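Side-chain contacts in alcohol oxidase (Myceliophthora thermophila, PDB 6F74), which probably oxidises alcohol-type substrates with the help of a bound FAD, as a VAO-type flavoprotein oxidase: residues 130-133 and 137-140; 153-158 and 163-168; 173-178 and 294-299. One frame throughout, in Å; residues are numbered along the deposited sequence.

Contact 1: residues 130-133 and 137-140; sequences VNAS and DITL. With NAG (2-acetamido-2-deoxy-beta-D-glucopyranose), chain J.
The glycosylated turn that joins strand 128-131 to helix 135-147 in the FAD-binding domain is closed by D137, whose carboxylate reaches back to the backbone of S133. The bond from S133 N to D137 OD2 is short and nearly straight, 2.8 Å at 164°, and it enters on the anti lone pair of OD2, the one turned away from OD1. With CG lying beside its own backbone N and opposite the carbonyl carbon (chi1 -66°), the carboxylate is carried back over the turn. S133 OG stands between its own N and carbonyl carbon (chi1 56°), within reach of two acceptors: it lies 3.1 Å from NAG O6 and a weak 3.5 Å from D137 OD2. K56 forms a salt bridge to OD2, and a carboxylate in the first turn of a helix would probably also be favoured by the helix dipole. Alanine suits position 132 because A132 CB must fit against D137 CB, 3.7 Å away, and also meets CG1 of I138. Swapping D137 for an alanine would probably leave S133 N without its acceptor and K56 without its countercharge, so that the turn could loosen. Two residues before S133, N131 points the other way and carries the sugar through the covalent ND2 to NAG C1 bond of 1.4 Å. N131, A132 and S133 form the Asn-X-Ser sequon of N-linked glycosylation, set here at a strand-to-helix turn.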
loop_
_atom_site.group_PDB
_atom_site.type_symbol
_atom_site.label_atom_id
_atom_site.label_comp_id
_atom_site.label_asym_id
_atom_site.label_seq_id
_atom_site.Cartn_x
_atom_site.Cartn_y
_atom_site.Cartn_z
ATOM N N VAL A 130 21.184 1.740 7.953
ATOM C CA VAL A 130 22.036 2.822 7.441
ATOM C C VAL A 130 21.120 3.954 6.973
ATOM O O VAL A 130 20.288 3.759 6.084
ATOM C CB VAL A 130 22.920 2.317 6.299
ATOM C CG1 VAL A 130 23.672 3.462 5.637
ATOM C CG2 VAL A 130 23.894 1.270 6.820
ATOM N N ASN A 131 21.253 5.118 7.603
ATOM C CA ASN A 131 20.544 6.316 7.194
ATOM C C ASN A 131 21.233 6.847 5.926
ATOM O O ASN A 131 22.112 7.705 5.998
ATOM C CB ASN A 131 20.546 7.357 8.339
ATOM C CG ASN A 131 19.928 8.673 7.943
ATOM O OD1 ASN A 131 19.243 8.753 6.939
ATOM N ND2 ASN A 131 20.178 9.716 8.742
ATOM N N ALA A 132 20.845 6.282 4.778
ATOM C CA ALA A 132 21.534 6.523 3.510
ATOM C C ALA A 132 21.003 7.776 2.855
ATOM O O ALA A 132 19.800 7.869 2.618
ATOM C CB ALA A 132 21.340 5.335 2.576
ATOM N N SER A 133 21.879 8.735 2.594
ATOM C CA SER A 133 21.517 9.993 1.895
ATOM C C SER A 133 22.294 10.267 0.598
ATOM O O SER A 133 22.030 11.251 -0.055
ATOM C CB SER A 133 21.644 11.199 2.859
ATOM O OG SER A 133 22.947 11.263 3.410
ATOM N N ASP A 137 26.586 5.924 0.147
ATOM C CA ASP A 137 25.942 5.240 1.273
ATOM C C ASP A 137 25.276 3.943 0.843
ATOM O O ASP A 137 25.452 2.901 1.471
ATOM C CB ASP A 137 24.861 6.110 1.925
ATOM C CG ASP A 137 25.426 7.351 2.606
ATOM O OD1 ASP A 137 26.625 7.410 2.869
ATOM O OD2 ASP A 137 24.635 8.278 2.902
ATOM N N ILE A 138 24.535 4.024 -0.255
ATOM C CA ILE A 138 23.741 2.910 -0.736
ATOM C C ILE A 138 24.674 1.815 -1.259
ATOM O O ILE A 138 24.468 0.621 -0.954
ATOM C CB ILE A 138 22.782 3.315 -1.871
ATOM C CG1 ILE A 138 21.789 4.380 -1.411
ATOM C CG2 ILE A 138 22.016 2.097 -2.407
ATOM C CD1 ILE A 138 20.845 4.835 -2.499
ATOM N N THR A 139 25.650 2.213 -2.077
ATOM C CA THR A 139 26.638 1.277 -2.607
ATOM C C THR A 139 27.342 0.529 -1.447
ATOM O O THR A 139 27.478 -0.694 -1.495
ATOM C CB THR A 139 27.687 1.987 -3.495
ATOM O OG1 THR A 139 27.063 2.451 -4.698
ATOM C CG2 THR A 139 28.846 1.056 -3.893
ATOM N N LEU A 140 27.775 1.270 -0.430
ATOM C CA LEU A 140 28.502 0.680 0.691
ATOM C C LEU A 140 27.621 -0.283 1.530
ATOM O O LEU A 140 28.105 -1.310 2.028
ATOM C CB LEU A 140 29.099 1.763 1.602
ATOM C CG LEU A 140 30.256 2.610 1.062
ATOM C CD1 LEU A 140 30.381 3.923 1.827
ATOM C CD2 LEU A 140 31.575 1.824 1.112
HETATM C C1 NAG J . 19.744 11.076 8.588
HETATM C C2 NAG J . 19.555 11.807 9.904
HETATM C C3 NAG J . 19.035 13.206 9.608
HETATM C C4 NAG J . 20.062 14.003 8.816
HETATM C C5 NAG J . 20.320 13.242 7.528
HETATM C C6 NAG J . 21.477 13.917 6.783
HETATM C C7 NAG J . 18.860 10.366 11.772
HETATM C C8 NAG J . 17.669 9.781 12.472
HETATM N N2 NAG J . 18.564 11.137 10.728
HETATM O O3 NAG J . 18.679 13.869 10.820
HETATM O O4 NAG J . 19.576 15.354 8.559
HETATM O O5 NAG J . 20.648 11.848 7.767
HETATM O O6 NAG J . 21.813 13.134 5.633
HETATM O O7 NAG J . 20.003 10.134 12.132
#

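Contact 2: residues 153-158 and 163-168; sequences VTSSTG and GRSDGY. With FAD (flavin-adenine dinucleotide), chain I.
V153 and S165 carry most of this contact, the valine lying against backbone and the serine against backbone and cofactor. V153 CG1, anti to N (chi1 -178°), lies 3.3 Å from S165 O and 3.5 Å from D166 O, while V153 CG2 lies beside D166 O and 3.9 Å from G167 N. Glycine suits 167, where V153 CG2 comes close against the backbone. S165 rests its CB 3.4 Å from T154 O and close to the CB of S155, and chi1 of 57° turns OG to FAD O1A, to which it donates at 2.6 Å. Residues 153-158 run from the end of strand 152-155 into the pyrophosphate-binding loop of the PCMH-type FAD domain. In that loop the backbone N-H groups of S156 (weakly), T157 and G158 converge on FAD O2A, the bond from T157 N being almost straight at 177°. Small hydroxyl residues and glycine let the phosphates come this close. T154 O, besides touching S165, accepts from FAD O2B at 2.8 Å, and R164 O takes FAD O3B, so each segment holds one ribose hydroxyl. D166 CB points away from residues 153-158, and OD1 forms a salt bridge with R98.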
loop_
_atom_site.group_PDB
_atom_site.type_symbol
_atom_site.label_atom_id
_atom_site.label_comp_id
_atom_site.label_asym_id
_atom_site.label_seq_id
_atom_site.Cartn_x
_atom_site.Cartn_y
_atom_site.Cartn_z
ATOM N N VAL A 153 17.509 -5.339 3.966
ATOM C CA VAL A 153 16.131 -4.915 3.993
ATOM C C VAL A 153 16.048 -3.468 3.496
ATOM O O VAL A 153 16.761 -2.602 3.965
ATOM C CB VAL A 153 15.528 -5.082 5.417
ATOM C CG1 VAL A 153 14.065 -4.687 5.424
ATOM C CG2 VAL A 153 15.675 -6.538 5.900
ATOM N N THR A 154 15.159 -3.215 2.549
ATOM C CA THR A 154 15.015 -1.888 1.950
ATOM C C THR A 154 13.752 -1.228 2.488
ATOM O O THR A 154 12.691 -1.826 2.476
ATOM C CB THR A 154 14.992 -1.983 0.404
ATOM O OG1 THR A 154 16.225 -2.572 -0.054
ATOM C CG2 THR A 154 14.798 -0.585 -0.266
ATOM N N SER A 155 13.889 0.004 2.980
ATOM C CA SER A 155 12.736 0.788 3.424
ATOM C C SER A 155 12.864 2.217 2.933
ATOM O O SER A 155 13.879 2.858 3.172
ATOM C CB SER A 155 12.638 0.736 4.930
ATOM O OG SER A 155 11.509 1.415 5.424
ATOM N N SER A 156 11.850 2.695 2.210
ATOM C CA SER A 156 11.722 4.144 1.945
ATOM C C SER A 156 10.994 4.858 3.069
ATOM O O SER A 156 11.411 5.947 3.447
ATOM C CB SER A 156 11.013 4.409 0.631
ATOM O OG SER A 156 11.848 4.003 -0.457
ATOM N N THR A 157 9.920 4.243 3.591
ATOM C CA THR A 157 9.069 4.856 4.622
ATOM C C THR A 157 8.560 3.954 5.777
ATOM O O THR A 157 8.081 4.472 6.787
ATOM C CB THR A 157 7.789 5.472 3.973
ATOM O OG1 THR A 157 6.948 4.419 3.477
ATOM C CG2 THR A 157 8.162 6.461 2.829
ATOM N N GLY A 158 8.640 2.636 5.642
ATOM C CA GLY A 158 8.019 1.726 6.593
ATOM C C GLY A 158 6.496 1.680 6.577
ATOM O O GLY A 158 5.876 1.193 7.522
ATOM N N GLY A 163 4.957 -6.639 5.892
ATOM C CA GLY A 163 6.332 -6.986 6.347
ATOM C C GLY A 163 7.394 -7.032 5.249
ATOM O O GLY A 163 8.447 -7.617 5.467
ATOM N N ARG A 164 7.140 -6.419 4.088
ATOM C CA ARG A 164 8.081 -6.465 2.940
ATOM C C ARG A 164 9.258 -5.501 3.072
ATOM O O ARG A 164 10.226 -5.601 2.326
ATOM C CB ARG A 164 7.358 -6.232 1.611
ATOM C CG ARG A 164 6.276 -7.269 1.324
ATOM C CD ARG A 164 5.523 -7.046 0.022
ATOM N NE ARG A 164 4.987 -5.697 0.015
ATOM C CZ ARG A 164 4.520 -5.049 -1.046
ATOM N NH1 ARG A 164 4.435 -5.621 -2.240
ATOM N NH2 ARG A 164 4.112 -3.801 -0.885
ATOM N N SER A 165 9.158 -4.559 4.011
ATOM C CA SER A 165 10.311 -3.769 4.474
ATOM C C SER A 165 10.799 -4.162 5.892
ATOM O O SER A 165 11.322 -3.317 6.636
ATOM C CB SER A 165 9.970 -2.277 4.393
ATOM O OG SER A 165 8.818 -1.916 5.135
ATOM N N ASP A 166 10.601 -5.427 6.274
ATOM C CA ASP A 166 11.086 -5.985 7.564
ATOM C C ASP A 166 12.110 -7.107 7.288
ATOM O O ASP A 166 12.282 -7.547 6.163
ATOM C CB ASP A 166 9.916 -6.551 8.407
ATOM C CG ASP A 166 8.936 -5.476 8.895
ATOM O OD1 ASP A 166 9.120 -4.295 8.563
ATOM O OD2 ASP A 166 7.945 -5.778 9.614
ATOM N N GLY A 167 12.761 -7.591 8.323
ATOM C CA GLY A 167 13.489 -8.858 8.218
ATOM C C GLY A 167 14.312 -9.124 9.442
ATOM O O GLY A 167 15.189 -8.332 9.743
ATOM N N TYR A 168 14.013 -10.217 10.143
ATOM C CA TYR A 168 14.790 -10.651 11.317
ATOM C C TYR A 168 16.284 -10.631 11.043
ATOM O O TYR A 168 16.737 -11.191 10.032
ATOM C CB TYR A 168 14.376 -12.082 11.813
ATOM C CG TYR A 168 15.241 -12.592 12.946
ATOM C CD1 TYR A 168 14.956 -12.263 14.266
ATOM C CD2 TYR A 168 16.365 -13.348 12.705
ATOM C CE1 TYR A 168 15.750 -12.703 15.320
ATOM C CE2 TYR A 168 17.182 -13.822 13.765
ATOM C CZ TYR A 168 16.858 -13.496 15.056
ATOM O OH TYR A 168 17.634 -13.905 16.099
HETATM P PA FAD I . 8.064 0.734 2.476
HETATM O O1A FAD I . 7.594 -0.066 3.688
HETATM O O2A FAD I . 9.189 1.694 2.707
HETATM O O5B FAD I . 8.451 -0.308 1.355
HETATM C C5B FAD I . 7.459 -1.133 0.810
HETATM C C4B FAD I . 8.123 -2.225 -0.009
HETATM O O4B FAD I . 8.784 -1.585 -1.087
HETATM C C3B FAD I . 9.186 -3.034 0.691
HETATM O O3B FAD I . 9.219 -4.324 0.068
HETATM C C2B FAD I . 10.479 -2.339 0.344
HETATM O O2B FAD I . 11.624 -3.194 0.245
HETATM C C1B FAD I . 10.185 -1.810 -1.034
HETATM N N9A FAD I . 10.853 -0.558 -1.405
HETATM C C8A FAD I . 10.609 0.660 -0.902
HETATM N N7A FAD I . 11.378 1.590 -1.500
HETATM C C5A FAD I . 12.113 0.951 -2.406
HETATM C C6A FAD I . 13.119 1.376 -3.379
HETATM N N6A FAD I . 13.422 2.693 -3.427
HETATM N N1A FAD I . 13.686 0.415 -4.156
HETATM C C2A FAD I . 13.328 -0.890 -4.044
HETATM N N3A FAD I . 12.386 -1.345 -3.178
HETATM C C4A FAD I . 11.762 -0.464 -2.354
HETATM N N1 FAD I . -1.624 2.538 -1.199
HETATM C C2 FAD I . -2.452 2.957 -2.183
HETATM O O2 FAD I . -2.441 2.348 -3.283
HETATM N N3 FAD I . -3.265 4.022 -2.031
HETATM C C4 FAD I . -3.336 4.717 -0.882
HETATM O O4 FAD I . -4.104 5.691 -0.737
HETATM C C4X FAD I . -2.478 4.313 0.251
HETATM N N5 FAD I . -2.512 4.966 1.430
HETATM C C5X FAD I . -1.706 4.577 2.449
HETATM C C6 FAD I . -1.740 5.276 3.654
HETATM C C7 FAD I . -0.924 4.931 4.718
HETATM C C7M FAD I . -1.108 5.776 5.954
HETATM C C8 FAD I . 0.029 3.794 4.572
HETATM C C8M FAD I . 0.995 3.379 5.673
HETATM C C9 FAD I . 0.050 3.079 3.379
HETATM C C9A FAD I . -0.773 3.420 2.292
HETATM N N10 FAD I . -0.754 2.732 1.047
HETATM C C10 FAD I . -1.603 3.155 0.015
HETATM C "C1'" FAD I . 0.064 1.520 0.812
HETATM C "C2'" FAD I . 1.375 1.633 0.105
HETATM O "O2'" FAD I . 1.100 1.658 -1.293
HETATM C "C3'" FAD I . 2.221 0.391 0.407
HETATM O "O3'" FAD I . 2.309 0.141 1.821
HETATM C "C4'" FAD I . 3.617 0.499 -0.189
HETATM O "O4'" FAD I . 4.358 -0.688 0.110
HETATM C "C5'" FAD I . 4.347 1.728 0.330
HETATM O "O5'" FAD I . 5.639 1.816 -0.245
HETATM P P FAD I . 6.700 2.550 0.673
HETATM O O1P FAD I . 6.128 3.847 1.176
HETATM O O2P FAD I . 7.983 2.547 -0.089
HETATM O O3P FAD I . 6.756 1.510 1.911
HETATM O O HOH W 1 12.935 -5.253 1.960
#

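Contact 3: residues 173-178 and 294-299; sequences LWLHSF and YGIVLS. With FAD (flavin-adenine dinucleotide), chain I.
Apolar packing joins the two segments first. L173 and I296 meet tip to tip, L173 CD2 lying 3.8 Å from I296 CD1; the leucine is extended (CG opposite its backbone N, chi1 177°), and both side chains reach across between L173 CA and I296 CA, which are 9.5 Å apart. L175 crosses the same isoleucine at a slant, L175 CD1 to I296 CG2 at 4.1 Å; branched at CB, I296 shares its CG2 between both leucines, while its CD1 reaches L173 alone of the two. A second kind of approach is made by F178, whose ring presents its edge to the backbone: CE2 lies 3.6 Å from L298 O, which sits near the ring plane, and CB of L298 packs alongside. Polar recognition falls to the main chain of V297, whose CB points away from residues 173-178. V297 N donates to FAD N1A at 2.9 Å (163°), and FAD N6A returns a bond to V297 O, a pair that reads the hydrogen-bonding edge of adenine. L175 CD1 adds an apolar neighbour 3.5 Å from N6A. I138 of helix 135-147 touches L173, L175, F178 and L298, so that helix packs against strand 171-174, the turn after it and strand 296-306 alike.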
loop_
_atom_site.group_PDB
_atom_site.type_symbol
_atom_site.label_atom_id
_atom_site.label_comp_id
_atom_site.label_asym_id
_atom_site.label_seq_id
_atom_site.Cartn_x
_atom_site.Cartn_y
_atom_site.Cartn_z
ATOM N N LEU A 173 18.639 -0.896 4.582
ATOM C CA LEU A 173 18.922 0.251 3.751
ATOM C C LEU A 173 17.751 1.191 3.875
ATOM O O LEU A 173 16.705 0.987 3.223
ATOM C CB LEU A 173 19.119 -0.187 2.300
ATOM C CG LEU A 173 19.348 0.956 1.301
ATOM C CD1 LEU A 173 20.642 1.701 1.588
ATOM C CD2 LEU A 173 19.344 0.360 -0.085
ATOM N N TRP A 174 17.906 2.207 4.718
ATOM C CA TRP A 174 16.856 3.227 4.938
ATOM C C TRP A 174 17.056 4.419 3.989
ATOM O O TRP A 174 18.048 5.142 4.073
ATOM C CB TRP A 174 16.913 3.679 6.390
ATOM C CG TRP A 174 15.760 4.502 6.870
ATOM C CD1 TRP A 174 14.445 4.436 6.452
ATOM C CD2 TRP A 174 15.803 5.498 7.883
ATOM N NE1 TRP A 174 13.684 5.348 7.148
ATOM C CE2 TRP A 174 14.491 6.009 8.036
ATOM C CE3 TRP A 174 16.817 6.001 8.694
ATOM C CZ2 TRP A 174 14.173 6.999 8.973
ATOM C CZ3 TRP A 174 16.507 6.997 9.625
ATOM C CH2 TRP A 174 15.188 7.484 9.748
ATOM N N LEU A 175 16.103 4.611 3.077
ATOM C CA LEU A 175 16.224 5.600 2.005
ATOM C C LEU A 175 15.535 6.922 2.287
ATOM O O LEU A 175 15.513 7.799 1.431
ATOM C CB LEU A 175 15.717 4.982 0.710
ATOM C CG LEU A 175 16.546 3.763 0.261
ATOM C CD1 LEU A 175 15.845 3.090 -0.912
ATOM C CD2 LEU A 175 17.977 4.143 -0.112
ATOM N N HIS A 176 15.020 7.100 3.496
ATOM C CA HIS A 176 14.152 8.249 3.824
ATOM C C HIS A 176 14.840 9.607 3.623
ATOM O O HIS A 176 14.195 10.573 3.275
ATOM C CB HIS A 176 13.612 8.074 5.236
ATOM C CG HIS A 176 12.650 9.129 5.665
ATOM N ND1 HIS A 176 12.900 9.967 6.723
ATOM C CD2 HIS A 176 11.419 9.449 5.211
ATOM C CE1 HIS A 176 11.875 10.782 6.884
ATOM N NE2 HIS A 176 10.950 10.463 6.007
ATOM N N SER A 177 16.155 9.687 3.813
ATOM C CA SER A 177 16.910 10.934 3.519
ATOM C C SER A 177 17.680 10.923 2.197
ATOM O O SER A 177 18.589 11.735 2.006
ATOM C CB SER A 177 17.883 11.249 4.656
ATOM O OG SER A 177 17.225 11.216 5.901
ATOM N N PHE A 178 17.338 10.021 1.280
ATOM C CA PHE A 178 17.986 9.957 -0.021
ATOM C C PHE A 178 17.137 10.788 -0.947
ATOM O O PHE A 178 16.206 10.280 -1.576
ATOM C CB PHE A 178 18.130 8.502 -0.491
ATOM C CG PHE A 178 18.769 8.365 -1.841
ATOM C CD1 PHE A 178 20.103 8.698 -2.038
ATOM C CD2 PHE A 178 18.027 7.912 -2.929
ATOM C CE1 PHE A 178 20.687 8.580 -3.288
ATOM C CE2 PHE A 178 18.626 7.760 -4.181
ATOM C CZ PHE A 178 19.956 8.111 -4.358
ATOM N N TYR A 294 13.556 -6.203 -7.339
ATOM C CA TYR A 294 14.296 -6.388 -8.595
ATOM C C TYR A 294 15.611 -5.618 -8.590
ATOM O O TYR A 294 16.559 -5.996 -9.266
ATOM C CB TYR A 294 13.445 -6.022 -9.805
ATOM C CG TYR A 294 12.168 -6.812 -9.881
ATOM C CD1 TYR A 294 12.143 -8.080 -10.457
ATOM C CD2 TYR A 294 10.984 -6.309 -9.349
ATOM C CE1 TYR A 294 10.980 -8.812 -10.519
ATOM C CE2 TYR A 294 9.811 -7.041 -9.396
ATOM C CZ TYR A 294 9.802 -8.280 -9.996
ATOM O OH TYR A 294 8.630 -8.994 -10.069
ATOM N N GLY A 295 15.675 -4.588 -7.747
ATOM C CA GLY A 295 16.819 -3.673 -7.680
ATOM C C GLY A 295 16.414 -2.555 -6.754
ATOM O O GLY A 295 15.243 -2.496 -6.355
ATOM N N ILE A 296 17.363 -1.695 -6.381
ATOM C CA ILE A 296 17.075 -0.542 -5.523
ATOM C C ILE A 296 16.711 0.648 -6.408
ATOM O O ILE A 296 17.561 1.164 -7.140
ATOM C CB ILE A 296 18.284 -0.151 -4.641
ATOM C CG1 ILE A 296 18.774 -1.331 -3.810
ATOM C CG2 ILE A 296 17.915 0.999 -3.700
ATOM C CD1 ILE A 296 20.232 -1.210 -3.421
ATOM N N VAL A 297 15.456 1.100 -6.305
ATOM C CA VAL A 297 14.971 2.186 -7.141
ATOM C C VAL A 297 15.479 3.524 -6.580
ATOM O O VAL A 297 15.117 3.942 -5.471
ATOM C CB VAL A 297 13.449 2.177 -7.299
ATOM C CG1 VAL A 297 13.011 3.279 -8.257
ATOM C CG2 VAL A 297 12.966 0.820 -7.802
ATOM N N LEU A 298 16.347 4.167 -7.364
ATOM C CA LEU A 298 16.960 5.436 -6.981
ATOM C C LEU A 298 16.123 6.621 -7.399
ATOM O O LEU A 298 16.115 7.655 -6.722
ATOM C CB LEU A 298 18.350 5.570 -7.617
ATOM C CG LEU A 298 19.332 4.421 -7.380
ATOM C CD1 LEU A 298 20.628 4.691 -8.079
ATOM C CD2 LEU A 298 19.464 4.102 -5.902
ATOM N N SER A 299 15.489 6.517 -8.556
ATOM C CA SER A 299 14.691 7.614 -9.079
ATOM C C SER A 299 13.669 7.070 -10.060
ATOM O O SER A 299 13.863 6.008 -10.640
ATOM C CB SER A 299 15.601 8.624 -9.782
ATOM O OG SER A 299 15.939 8.141 -11.063
HETATM P PA FAD I . 8.064 0.734 2.476
HETATM O O1A FAD I . 7.594 -0.066 3.688
HETATM O O2A FAD I . 9.189 1.694 2.707
HETATM O O5B FAD I . 8.451 -0.308 1.355
HETATM C C5B FAD I . 7.459 -1.133 0.810
HETATM C C4B FAD I . 8.123 -2.225 -0.009
HETATM O O4B FAD I . 8.784 -1.585 -1.087
HETATM C C3B FAD I . 9.186 -3.034 0.691
HETATM O O3B FAD I . 9.219 -4.324 0.068
HETATM C C2B FAD I . 10.479 -2.339 0.344
HETATM O O2B FAD I . 11.624 -3.194 0.245
HETATM C C1B FAD I . 10.185 -1.810 -1.034
HETATM N N9A FAD I . 10.853 -0.558 -1.405
HETATM C C8A FAD I . 10.609 0.660 -0.902
HETATM N N7A FAD I . 11.378 1.590 -1.500
HETATM C C5A FAD I . 12.113 0.951 -2.406
HETATM C C6A FAD I . 13.119 1.376 -3.379
HETATM N N6A FAD I . 13.422 2.693 -3.427
HETATM N N1A FAD I . 13.686 0.415 -4.156
HETATM C C2A FAD I . 13.328 -0.890 -4.044
HETATM N N3A FAD I . 12.386 -1.345 -3.178
HETATM C C4A FAD I . 11.762 -0.464 -2.354
HETATM N N1 FAD I . -1.624 2.538 -1.199
HETATM C C2 FAD I . -2.452 2.957 -2.183
HETATM O O2 FAD I . -2.441 2.348 -3.283
HETATM N N3 FAD I . -3.265 4.022 -2.031
HETATM C C4 FAD I . -3.336 4.717 -0.882
HETATM O O4 FAD I . -4.104 5.691 -0.737
HETATM C C4X FAD I . -2.478 4.313 0.251
HETATM N N5 FAD I . -2.512 4.966 1.430
HETATM C C5X FAD I . -1.706 4.577 2.449
HETATM C C6 FAD I . -1.740 5.276 3.654
HETATM C C7 FAD I . -0.924 4.931 4.718
HETATM C C7M FAD I . -1.108 5.776 5.954
HETATM C C8 FAD I . 0.029 3.794 4.572
HETATM C C8M FAD I . 0.995 3.379 5.673
HETATM C C9 FAD I . 0.050 3.079 3.379
HETATM C C9A FAD I . -0.773 3.420 2.292
HETATM N N10 FAD I . -0.754 2.732 1.047
HETATM C C10 FAD I . -1.603 3.155 0.015
HETATM C "C1'" FAD I . 0.064 1.520 0.812
HETATM C "C2'" FAD I . 1.375 1.633 0.105
HETATM O "O2'" FAD I . 1.100 1.658 -1.293
HETATM C "C3'" FAD I . 2.221 0.391 0.407
HETATM O "O3'" FAD I . 2.309 0.141 1.821
HETATM C "C4'" FAD I . 3.617 0.499 -0.189
HETATM O "O4'" FAD I . 4.358 -0.688 0.110
HETATM C "C5'" FAD I . 4.347 1.728 0.330
HETATM O "O5'" FAD I . 5.639 1.816 -0.245
HETATM P P FAD I . 6.700 2.550 0.673
HETATM O O1P FAD I . 6.128 3.847 1.176
HETATM O O2P FAD I . 7.983 2.547 -0.089
HETATM O O3P FAD I . 6.756 1.510 1.911
#

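Overall arrangement
Along the chain the contacts open in series, contact 1, contact 2, then contact 3, whose second segment comes over a hundred residues later. Strands 128-131, 171-174 and 152-155 lie side by side and parallel in one mixed sheet, with the strand of contact 3 in the middle. The centres of contacts 1 and 3 are therefore about 9 Å apart, those of 2 and 3 about 11 Å, and those of 1 and 2 about 15 Å. Contact 3 also bridges to the antiparallel sheet that contains strand 296-306. Contact 2 holds the pyrophosphate, ribose and N7A of FAD and contact 3 the N1A/N6A edge of its adenine, while contact 1 carries the glycan, which S177 of contact 3 also touches.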